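Uncharacterized protein (Bacteroides eggerthii, PDB 4L3R) is of unknown function but belongs to the DUF4847 family of the calycin clan and forms a disulfide-linked pair of subunits built around a curved antiparallel beta-sheet. Local coordinates at residues C59-N63 and G64-G68; S71-V75 and K76-S80; V110-S113 and G114-V118. One frame throughout, in Å; residues are numbered along the deposited sequence.

In the fold
Interactions 1 and 2 are successive hairpin turns at the two ends of strand 66-73: the first joins it to strand 54-61, the second to strand 78-87. Their centres lie about 20 Å apart, and they illustrate how one strand can serve two ends of a fold, the 59-68 turn meeting the second subunit and the 71-80 turn meeting helix 106-116. Interaction 3, in that helix, is centred about 11 Å from interaction 2 and touches it directly: Ile79 CD1 reaches Phe116 CZ at 3.6 Å, and Ala74 CB packs on Phe111 and Ile112. Interaction 1 stands about 12 Å from interaction 3 by nearest atoms. No active site has been assigned.

Interaction 1. Residues C59-N63 and G64-G68; sequences CADVN and GEVTG
The contact between Cys59-Asn63 and Gly64-Gly68 is the closed end of a beta hairpin, where strand 54-61 turns back into strand 66-73 at the surface of the subunit. Ala60 and Thr67 form the antiparallel hydrogen-bonded pair, Ala60 N donating a hydrogen bond to Thr67 O at 3.0 Å and Thr67 N donating one to Ala60 O. Val62 N to Glu65 O, at 2.9 Å and more bent, closes the tip. Between these two residues Asn63 and Gly64 both have positive phi, the backbone of a type I' turn and a classic Asn-Gly solution to a two-residue hairpin.

Side chains alternate across the two faces. On one, Cys59 CB lies 4.0 Å from Val66 CG1, the branch that chi1 of 173° sets anti to the backbone N, while Cys59 SG passes over Gly68 CA, where no side chain intervenes. On the other, the Val62 and Thr67 side chains cross at about a right angle, with Val62 CG2 3.8 Å from Thr67 OG1. Glu65 leans its CG against Val62 O at 3.5 Å. A water donates to that same carbonyl oxygen at 2.7 Å and, weakly, to Glu65 OE2, so a solvent molecule links backbone and carboxylate beside the turn.

Cys59 SG is disulfide-bonded to Cys59 of the second subunit, and Asp61 OD2 accepts a hydrogen bond from Gly88 N of that subunit, whose Ile86 packs on Val66. Gly64, Val66 and Gly68 bond to it through their backbones; strand 15-22 follows strand 54-61 in the sheet, and strand 78-87 pairs with strand 66-73 farther along.

Interaction 2. Residues S71-V75 and K76-S80; sequences SAHAV and KANIS
Ala72 and Ile79 pair as an antiparallel hydrogen-bonded couple, with Ala72 N to Ile79 O at 2.9 Å and Ile79 N to Ala72 O at 2.8 Å, in strand segments running at 168° to one another. Beyond them Ala74 N reaches Ala77 O at 3.1 Å, nearly along the C=O axis, and Val75 and Lys76 carry the chain round.

On one face Ala72 CB meets Ile79 CB at 4.2 Å. On the other, His73 and Asn78 sit across a non-hydrogen-bonded pair. With CG anti to the backbone N (chi1 175°), the imidazole reaches along the turn, so that its CD2 lies 3.2 Å from Asn78 OD1 and 3.4 Å from Ala77 O; ring and amide planes differ by 19°. Both ring nitrogens meet carbonyl oxygens: ND1 is hydrogen-bonded to Glu51 O, and NE2 makes a weak bond to Val75 O at 2.7 Å. Replacing Asn78 with an alanine removes the amide beside the imidazole and would probably leave His73 CD2 with Ala77 O alone of its two oxygen neighbours and that flank of the ring freer to shift.

Glu103 OE2 binds the backbone N of both Val75 and Ala77, fixing the loop from outside. Strand 54-61 borders the hairpin on the Ser71-His73 side, while helix 106-116 covers the face with Ala72 and Ile79, Leu115 touching the former and Phe116 the latter.

Interaction 3. Residues V110-S113 and G114-V118; sequences VFIS and GLFNV
Leu115 packs back along its own helix onto Phe111, one turn earlier, and can be followed atom by atom. Its CB rises beside the backbone, 3.7 Å from Phe111 O, with Ile112 O only slightly farther off. Chi1 of -77° places CG anti to the carbonyl carbon and leans the side chain toward the preceding turn, bringing CG to 3.4 Å from Phe111 O. From there the CD1 branch, still close to that oxygen, climbs over one face of the Phe111 ring. It stands 3.9 Å from the ring centroid and 21° off the normal, shifted toward the rim, so that CE2 is the nearest ring carbon at 3.6 Å. This is a CH-pi contact between residues four apart. The ring can receive the methyl because its own CG is anti to the backbone N, at chi1 179°; Phe53 meets the same ring edge-to-face.

The backbone beneath has the usual alpha-helical spacing, Gly114 N bonding Val110 O at 2.9 Å and Leu115 N bonding Phe111 O. Helix 106-116 packs against a strongly curved antiparallel sheet: Leu115 touches Ile79 of strand 78-87 and Met141 of strand 137-144, and Phe111 touches Phe143. Such a sheet is consistent with the barrel-like fold of the calycin clan.

A second pair four residues apart lies on the neighbouring flank. Phe116 brings CD2 to 3.4 Å from Ile112 O, the oxygen approaching the ring obliquely, and its CE2 lies 4.2 Å from Ile112 CG2. Ile95 packs on this ring from the sheet. At the C-terminal end, Asn117 N bonds Gly114 O at 3.1 Å and Ser113 O weakly, while Val118 beyond it begins strand 118-123 and rests on Ile93, Ile95 and Met141.

Interaction 1. Residues C59-N63 and G64-G68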
ATOM      1  N   CYS B  59       1.843  -3.736  -1.609  1.00 67.65           N
ATOM      2  CA  CYS B  59       2.561  -3.085  -0.532  1.00 69.67           C
ATOM      3  C   CYS B  59       3.036  -4.187   0.402  1.00 74.61           C
ATOM      4  O   CYS B  59       2.255  -5.083   0.727  1.00 75.72           O
ATOM      5  CB  CYS B  59       1.683  -2.062   0.181  1.00 72.74           C
ATOM      6  SG  CYS B  59       1.718  -0.412  -0.568  1.00 76.02           S
ATOM      7  N   ALA B  60       4.317  -4.160   0.782  1.00 70.64           N
ATOM      8  CA  ALA B  60       4.909  -5.193   1.627  1.00 72.59           C
ATOM      9  C   ALA B  60       5.888  -4.604   2.619  1.00 75.27           C
ATOM     10  O   ALA B  60       6.514  -3.589   2.326  1.00 72.10           O
ATOM     11  CB  ALA B  60       5.625  -6.212   0.749  1.00 72.46           C
ATOM     12  N   ASP B  61       6.071  -5.287   3.760  1.00 75.82           N
ATOM     13  CA  ASP B  61       6.980  -4.854   4.818  1.00 78.73           C
ATOM     14  C   ASP B  61       8.403  -5.355   4.498  1.00 85.40           C
ATOM     15  O   ASP B  61       8.778  -6.468   4.872  1.00 86.47           O
ATOM     16  CB  ASP B  61       6.485  -5.348   6.195  1.00 84.39           C
ATOM     17  CG  ASP B  61       7.274  -4.840   7.379  1.00 91.38           C
ATOM     18  OD1 ASP B  61       8.009  -3.847   7.220  1.00 87.76           O
ATOM     19  OD2 ASP B  61       7.134  -5.419   8.470  1.00104.53           O
ATOM     20  N   VAL B  62       9.181  -4.508   3.796  1.00 82.91           N
ATOM     21  CA  VAL B  62      10.552  -4.781   3.360  1.00 84.17           C
ATOM     22  C   VAL B  62      11.546  -3.972   4.189  1.00 92.17           C
ATOM     23  O   VAL B  62      11.577  -2.755   4.046  1.00 91.26           O
ATOM     24  CB  VAL B  62      10.707  -4.419   1.851  1.00 84.84           C
ATOM     25  CG1 VAL B  62      12.129  -4.706   1.355  1.00 85.42           C
ATOM     26  CG2 VAL B  62       9.669  -5.142   0.992  1.00 82.28           C
ATOM     27  N   ASN B  63      12.395  -4.635   4.997  1.00 93.18           N
ATOM     28  CA  ASN B  63      13.456  -3.982   5.778  1.00 96.30           C
ATOM     29  C   ASN B  63      12.880  -2.997   6.826  1.00100.04           C
ATOM     30  O   ASN B  63      13.343  -1.858   6.935  1.00100.73           O
ATOM     31  CB  ASN B  63      14.458  -3.263   4.816  1.00 98.58           C
ATOM     32  CG  ASN B  63      15.884  -3.105   5.326  1.00127.20           C
ATOM     33  OD1 ASN B  63      16.354  -3.823   6.222  1.00122.71           O
ATOM     34  ND2 ASN B  63      16.635  -2.195   4.711  1.00118.45           N
ATOM     35  N   GLY B  64      11.900  -3.464   7.601  1.00 95.55           N
ATOM     36  CA  GLY B  64      11.266  -2.669   8.652  1.00 95.67           C
ATOM     37  C   GLY B  64      10.497  -1.440   8.187  1.00 93.26           C
ATOM     38  O   GLY B  64      10.340  -0.488   8.947  1.00 94.27           O
ATOM     39  N   GLU B  65      10.012  -1.441   6.946  1.00 84.50           N
ATOM     40  CA  GLU B  65       9.229  -0.329   6.408  1.00 81.04           C
ATOM     41  C   GLU B  65       8.377  -0.849   5.262  1.00 77.20           C
ATOM     42  O   GLU B  65       8.792  -1.779   4.583  1.00 76.00           O
ATOM     43  CB  GLU B  65      10.137   0.844   5.977  1.00 82.14           C
ATOM     44  CG  GLU B  65      10.857   0.655   4.651  1.00 90.53           C
ATOM     45  CD  GLU B  65      11.975   1.639   4.361  1.00118.89           C
ATOM     46  OE1 GLU B  65      12.681   2.051   5.311  1.00125.41           O
ATOM     47  OE2 GLU B  65      12.179   1.952   3.166  1.00108.13           O
ATOM     48  N   VAL B  66       7.184  -0.280   5.069  1.00 69.61           N
ATOM     49  CA  VAL B  66       6.253  -0.729   4.035  1.00 65.50           C
ATOM     50  C   VAL B  66       6.545   0.010   2.723  1.00 66.75           C
ATOM     51  O   VAL B  66       6.581   1.240   2.700  1.00 65.54           O
ATOM     52  CB  VAL B  66       4.785  -0.565   4.505  1.00 69.14           C
ATOM     53  CG1 VAL B  66       3.791  -0.873   3.382  1.00 66.13           C
ATOM     54  CG2 VAL B  66       4.515  -1.450   5.717  1.00 71.98           C
ATOM     55  N   THR B  67       6.764  -0.753   1.635  1.00 62.47           N
ATOM     56  CA  THR B  67       7.039  -0.194   0.304  1.00 60.73           C
ATOM     57  C   THR B  67       6.159  -0.853  -0.759  1.00 61.33           C
ATOM     58  O   THR B  67       5.800  -2.017  -0.625  1.00 60.09           O
ATOM     59  CB  THR B  67       8.528  -0.371  -0.084  1.00 70.06           C
ATOM     60  OG1 THR B  67       8.785  -1.745  -0.358  1.00 70.20           O
ATOM     61  CG2 THR B  67       9.490   0.139   0.991  1.00 73.31           C
ATOM     62  N   GLY B  68       5.858  -0.099  -1.812  1.00 56.78           N
ATOM     63  CA  GLY B  68       5.111  -0.591  -2.962  1.00 54.61           C
ATOM     64  C   GLY B  68       6.066  -1.271  -3.927  1.00 57.17           C
ATOM     65  O   GLY B  68       7.113  -0.704  -4.255  1.00 55.40           O
TER
HETATM   66  O   HOH W   1      12.603  -1.270   2.029  1.00 66.92           O

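Interaction 2. Residues S71-V75 and K76-S80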
ATOM      1  N   SER B  71       4.984  -7.537  -8.556  1.00 46.67           N
ATOM      2  CA  SER B  71       5.094  -8.986  -8.663  1.00 47.04           C
ATOM      3  C   SER B  71       4.397  -9.407  -9.949  1.00 49.68           C
ATOM      4  O   SER B  71       3.404  -8.796 -10.329  1.00 48.97           O
ATOM      5  CB  SER B  71       4.472  -9.683  -7.454  1.00 51.61           C
ATOM      6  OG  SER B  71       5.286  -9.548  -6.303  1.00 62.38           O
ATOM      7  N   ALA B  72       4.920 -10.412 -10.627  1.00 46.62           N
ATOM      8  CA  ALA B  72       4.303 -10.902 -11.849  1.00 45.92           C
ATOM      9  C   ALA B  72       4.583 -12.371 -12.028  1.00 51.45           C
ATOM     10  O   ALA B  72       5.594 -12.889 -11.548  1.00 52.13           O
ATOM     11  CB  ALA B  72       4.805 -10.126 -13.056  1.00 44.53           C
ATOM     12  N   HIS B  73       3.670 -13.051 -12.696  1.00 48.92           N
ATOM     13  CA  HIS B  73       3.825 -14.462 -13.003  1.00 50.37           C
ATOM     14  C   HIS B  73       3.530 -14.641 -14.472  1.00 52.65           C
ATOM     15  O   HIS B  73       2.464 -14.234 -14.922  1.00 51.20           O
ATOM     16  CB  HIS B  73       2.907 -15.324 -12.133  1.00 53.54           C
ATOM     17  CG  HIS B  73       2.957 -16.774 -12.498  1.00 59.33           C
ATOM     18  ND1 HIS B  73       1.829 -17.444 -12.914  1.00 62.79           N
ATOM     19  CD2 HIS B  73       4.014 -17.613 -12.581  1.00 62.33           C
ATOM     20  CE1 HIS B  73       2.215 -18.682 -13.174  1.00 64.15           C
ATOM     21  NE2 HIS B  73       3.527 -18.823 -13.009  1.00 64.31           N
ATOM     22  N   ALA B  74       4.485 -15.202 -15.223  1.00 49.02           N
ATOM     23  CA  ALA B  74       4.305 -15.502 -16.635  1.00 47.99           C
ATOM     24  C   ALA B  74       3.769 -16.940 -16.742  1.00 51.76           C
ATOM     25  O   ALA B  74       2.562 -17.112 -16.624  1.00 51.25           O
ATOM     26  CB  ALA B  74       5.612 -15.320 -17.388  1.00 48.08           C
ATOM     27  N   VAL B  75       4.629 -17.960 -16.919  1.00 49.47           N
ATOM     28  CA  VAL B  75       4.194 -19.359 -16.977  1.00 51.84           C
ATOM     29  C   VAL B  75       5.039 -20.131 -15.964  1.00 59.60           C
ATOM     30  O   VAL B  75       4.526 -20.502 -14.907  1.00 62.13           O
ATOM     31  CB  VAL B  75       4.276 -19.938 -18.419  1.00 56.03           C
ATOM     32  CG1 VAL B  75       3.882 -21.421 -18.440  1.00 58.57           C
ATOM     33  CG2 VAL B  75       3.398 -19.133 -19.375  1.00 53.73           C
ATOM     34  N   LYS B  76       6.332 -20.333 -16.256  1.00 57.45           N
ATOM     35  CA  LYS B  76       7.273 -21.008 -15.354  1.00 60.41           C
ATOM     36  C   LYS B  76       8.118 -20.000 -14.548  1.00 63.78           C
ATOM     37  O   LYS B  76       8.714 -20.401 -13.550  1.00 67.16           O
ATOM     38  CB  LYS B  76       8.204 -21.936 -16.154  1.00 64.53           C
ATOM     39  CG  LYS B  76       7.451 -22.974 -16.970  1.00 74.05           C
ATOM     40  CD  LYS B  76       8.346 -24.090 -17.496  1.00 81.59           C
ATOM     41  CE  LYS B  76       9.387 -23.604 -18.469  1.00 86.77           C
ATOM     42  NZ  LYS B  76      10.031 -24.730 -19.203  1.00 95.85           N
ATOM     43  N   ALA B  77       8.168 -18.710 -14.953  1.00 56.31           N
ATOM     44  CA  ALA B  77       8.983 -17.714 -14.262  1.00 55.20           C
ATOM     45  C   ALA B  77       8.135 -16.712 -13.472  1.00 57.03           C
ATOM     46  O   ALA B  77       6.993 -16.422 -13.834  1.00 53.67           O
ATOM     47  CB  ALA B  77       9.859 -16.969 -15.254  1.00 54.39           C
ATOM     48  N   ASN B  78       8.733 -16.175 -12.401  1.00 55.46           N
ATOM     49  CA  ASN B  78       8.115 -15.197 -11.510  1.00 54.32           C
ATOM     50  C   ASN B  78       8.991 -13.980 -11.305  1.00 55.77           C
ATOM     51  O   ASN B  78      10.212 -14.098 -11.263  1.00 56.38           O
ATOM     52  CB  ASN B  78       7.864 -15.823 -10.122  1.00 54.72           C
ATOM     53  CG  ASN B  78       6.712 -16.781 -10.085  1.00 82.23           C
ATOM     54  OD1 ASN B  78       5.551 -16.371 -10.037  1.00 75.09           O
ATOM     55  ND2 ASN B  78       6.990 -18.078 -10.107  1.00 79.69           N
ATOM     56  N   ILE B  79       8.351 -12.834 -11.092  1.00 49.73           N
ATOM     57  CA  ILE B  79       8.972 -11.592 -10.655  1.00 48.64           C
ATOM     58  C   ILE B  79       8.402 -11.393  -9.251  1.00 52.59           C
ATOM     59  O   ILE B  79       7.181 -11.373  -9.110  1.00 51.79           O
ATOM     60  CB  ILE B  79       8.697 -10.415 -11.621  1.00 49.34           C
ATOM     61  CG1 ILE B  79       9.296 -10.719 -13.012  1.00 48.80           C
ATOM     62  CG2 ILE B  79       9.244  -9.094 -11.040  1.00 49.61           C
ATOM     63  CD1 ILE B  79       8.950  -9.703 -14.080  1.00 51.70           C
ATOM     64  N   SER B  80       9.252 -11.348  -8.220  1.00 50.87           N
ATOM     65  CA  SER B  80       8.794 -11.234  -6.831  1.00 53.29           C
ATOM     66  C   SER B  80       9.344  -9.983  -6.162  1.00 60.70           C
ATOM     67  O   SER B  80      10.560  -9.862  -5.979  1.00 62.58           O
ATOM     68  CB  SER B  80       9.213 -12.461  -6.026  1.00 59.24           C
ATOM     69  OG  SER B  80       8.631 -13.625  -6.592  1.00 72.72           O
TER

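Interaction 3. Residues V110-S113 and G114-V118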
ATOM      1  N   VAL B 110       8.767 -12.659 -23.837  1.00 45.19           N
ATOM      2  CA  VAL B 110       8.457 -11.271 -24.183  1.00 44.26           C
ATOM      3  C   VAL B 110       7.834 -10.547 -22.967  1.00 49.73           C
ATOM      4  O   VAL B 110       8.178  -9.396 -22.696  1.00 49.68           O
ATOM      5  CB  VAL B 110       7.534 -11.217 -25.434  1.00 47.08           C
ATOM      6  CG1 VAL B 110       6.895  -9.839 -25.610  1.00 46.58           C
ATOM      7  CG2 VAL B 110       8.315 -11.603 -26.688  1.00 48.08           C
ATOM      8  N   PHE B 111       6.914 -11.214 -22.260  1.00 47.16           N
ATOM      9  CA  PHE B 111       6.245 -10.658 -21.078  1.00 46.62           C
ATOM     10  C   PHE B 111       7.251 -10.290 -19.977  1.00 50.80           C
ATOM     11  O   PHE B 111       7.234  -9.160 -19.491  1.00 50.29           O
ATOM     12  CB  PHE B 111       5.232 -11.686 -20.543  1.00 48.65           C
ATOM     13  CG  PHE B 111       4.470 -11.286 -19.304  1.00 49.86           C
ATOM     14  CD1 PHE B 111       3.348 -10.481 -19.393  1.00 52.31           C
ATOM     15  CD2 PHE B 111       4.817 -11.794 -18.062  1.00 51.79           C
ATOM     16  CE1 PHE B 111       2.607 -10.165 -18.265  1.00 53.15           C
ATOM     17  CE2 PHE B 111       4.082 -11.463 -16.924  1.00 54.73           C
ATOM     18  CZ  PHE B 111       2.972 -10.658 -17.034  1.00 52.58           C
ATOM     19  N   ILE B 112       8.143 -11.227 -19.620  1.00 48.79           N
ATOM     20  CA  ILE B 112       9.137 -11.023 -18.555  1.00 50.08           C
ATOM     21  C   ILE B 112      10.151  -9.940 -18.948  1.00 55.72           C
ATOM     22  O   ILE B 112      10.420  -9.058 -18.131  1.00 56.32           O
ATOM     23  CB  ILE B 112       9.840 -12.364 -18.180  1.00 54.74           C
ATOM     24  CG1 ILE B 112       8.838 -13.354 -17.525  1.00 55.12           C
ATOM     25  CG2 ILE B 112      11.060 -12.142 -17.267  1.00 56.05           C
ATOM     26  CD1 ILE B 112       8.377 -13.025 -16.080  1.00 58.89           C
ATOM     27  N   SER B 113      10.713  -9.998 -20.170  1.00 51.88           N
ATOM     28  CA  SER B 113      11.676  -8.979 -20.623  1.00 51.86           C
ATOM     29  C   SER B 113      11.056  -7.593 -20.700  1.00 51.93           C
ATOM     30  O   SER B 113      11.700  -6.618 -20.328  1.00 52.64           O
ATOM     31  CB  SER B 113      12.253  -9.328 -21.997  1.00 56.50           C
ATOM     32  OG  SER B 113      13.227 -10.350 -21.884  1.00 70.83           O
ATOM     33  N   GLY B 114       9.842  -7.521 -21.231  1.00 45.96           N
ATOM     34  CA  GLY B 114       9.126  -6.269 -21.400  1.00 44.99           C
ATOM     35  C   GLY B 114       8.829  -5.553 -20.101  1.00 48.73           C
ATOM     36  O   GLY B 114       8.896  -4.324 -20.055  1.00 48.29           O
ATOM     37  N   LEU B 115       8.515  -6.306 -19.029  1.00 45.08           N
ATOM     38  CA  LEU B 115       8.208  -5.700 -17.725  1.00 43.97           C
ATOM     39  C   LEU B 115       9.405  -4.966 -17.139  1.00 49.47           C
ATOM     40  O   LEU B 115       9.220  -3.879 -16.603  1.00 49.22           O
ATOM     41  CB  LEU B 115       7.672  -6.733 -16.735  1.00 42.93           C
ATOM     42  CG  LEU B 115       6.217  -7.126 -16.974  1.00 46.53           C
ATOM     43  CD1 LEU B 115       5.895  -8.410 -16.254  1.00 45.88           C
ATOM     44  CD2 LEU B 115       5.248  -6.018 -16.513  1.00 47.18           C
ATOM     45  N   PHE B 116      10.628  -5.489 -17.302  1.00 47.05           N
ATOM     46  CA  PHE B 116      11.812  -4.799 -16.779  1.00 47.13           C
ATOM     47  C   PHE B 116      12.233  -3.607 -17.656  1.00 52.52           C
ATOM     48  O   PHE B 116      13.088  -2.836 -17.223  1.00 54.51           O
ATOM     49  CB  PHE B 116      12.986  -5.776 -16.619  1.00 48.91           C
ATOM     50  CG  PHE B 116      12.763  -6.790 -15.518  1.00 48.64           C
ATOM     51  CD1 PHE B 116      12.662  -6.387 -14.189  1.00 49.82           C
ATOM     52  CD2 PHE B 116      12.718  -8.152 -15.801  1.00 49.29           C
ATOM     53  CE1 PHE B 116      12.454  -7.320 -13.176  1.00 50.16           C
ATOM     54  CE2 PHE B 116      12.528  -9.088 -14.781  1.00 51.36           C
ATOM     55  CZ  PHE B 116      12.388  -8.665 -13.478  1.00 48.87           C
ATOM     56  N   ASN B 117      11.650  -3.454 -18.872  1.00 47.59           N
ATOM     57  CA  ASN B 117      11.944  -2.355 -19.781  1.00 48.62           C
ATOM     58  C   ASN B 117      10.808  -1.324 -19.830  1.00 53.17           C
ATOM     59  O   ASN B 117      10.840  -0.463 -20.714  1.00 55.39           O
ATOM     60  CB  ASN B 117      12.223  -2.896 -21.203  1.00 48.59           C
ATOM     61  CG  ASN B 117      13.500  -3.688 -21.318  1.00 64.46           C
ATOM     62  OD1 ASN B 117      14.525  -3.342 -20.728  1.00 63.05           O
ATOM     63  ND2 ASN B 117      13.500  -4.725 -22.142  1.00 57.42           N
ATOM     64  N   VAL B 118       9.825  -1.365 -18.901  1.00 48.16           N
ATOM     65  CA  VAL B 118       8.760  -0.349 -18.892  1.00 48.44           C
ATOM     66  C   VAL B 118       9.364   1.019 -18.556  1.00 54.10           C
ATOM     67  O   VAL B 118      10.342   1.087 -17.809  1.00 54.47           O
ATOM     68  CB  VAL B 118       7.561  -0.651 -17.948  1.00 50.84           C
ATOM     69  CG1 VAL B 118       6.834  -1.918 -18.375  1.00 48.49           C
ATOM     70  CG2 VAL B 118       7.972  -0.703 -16.467  1.00 50.50           C
TER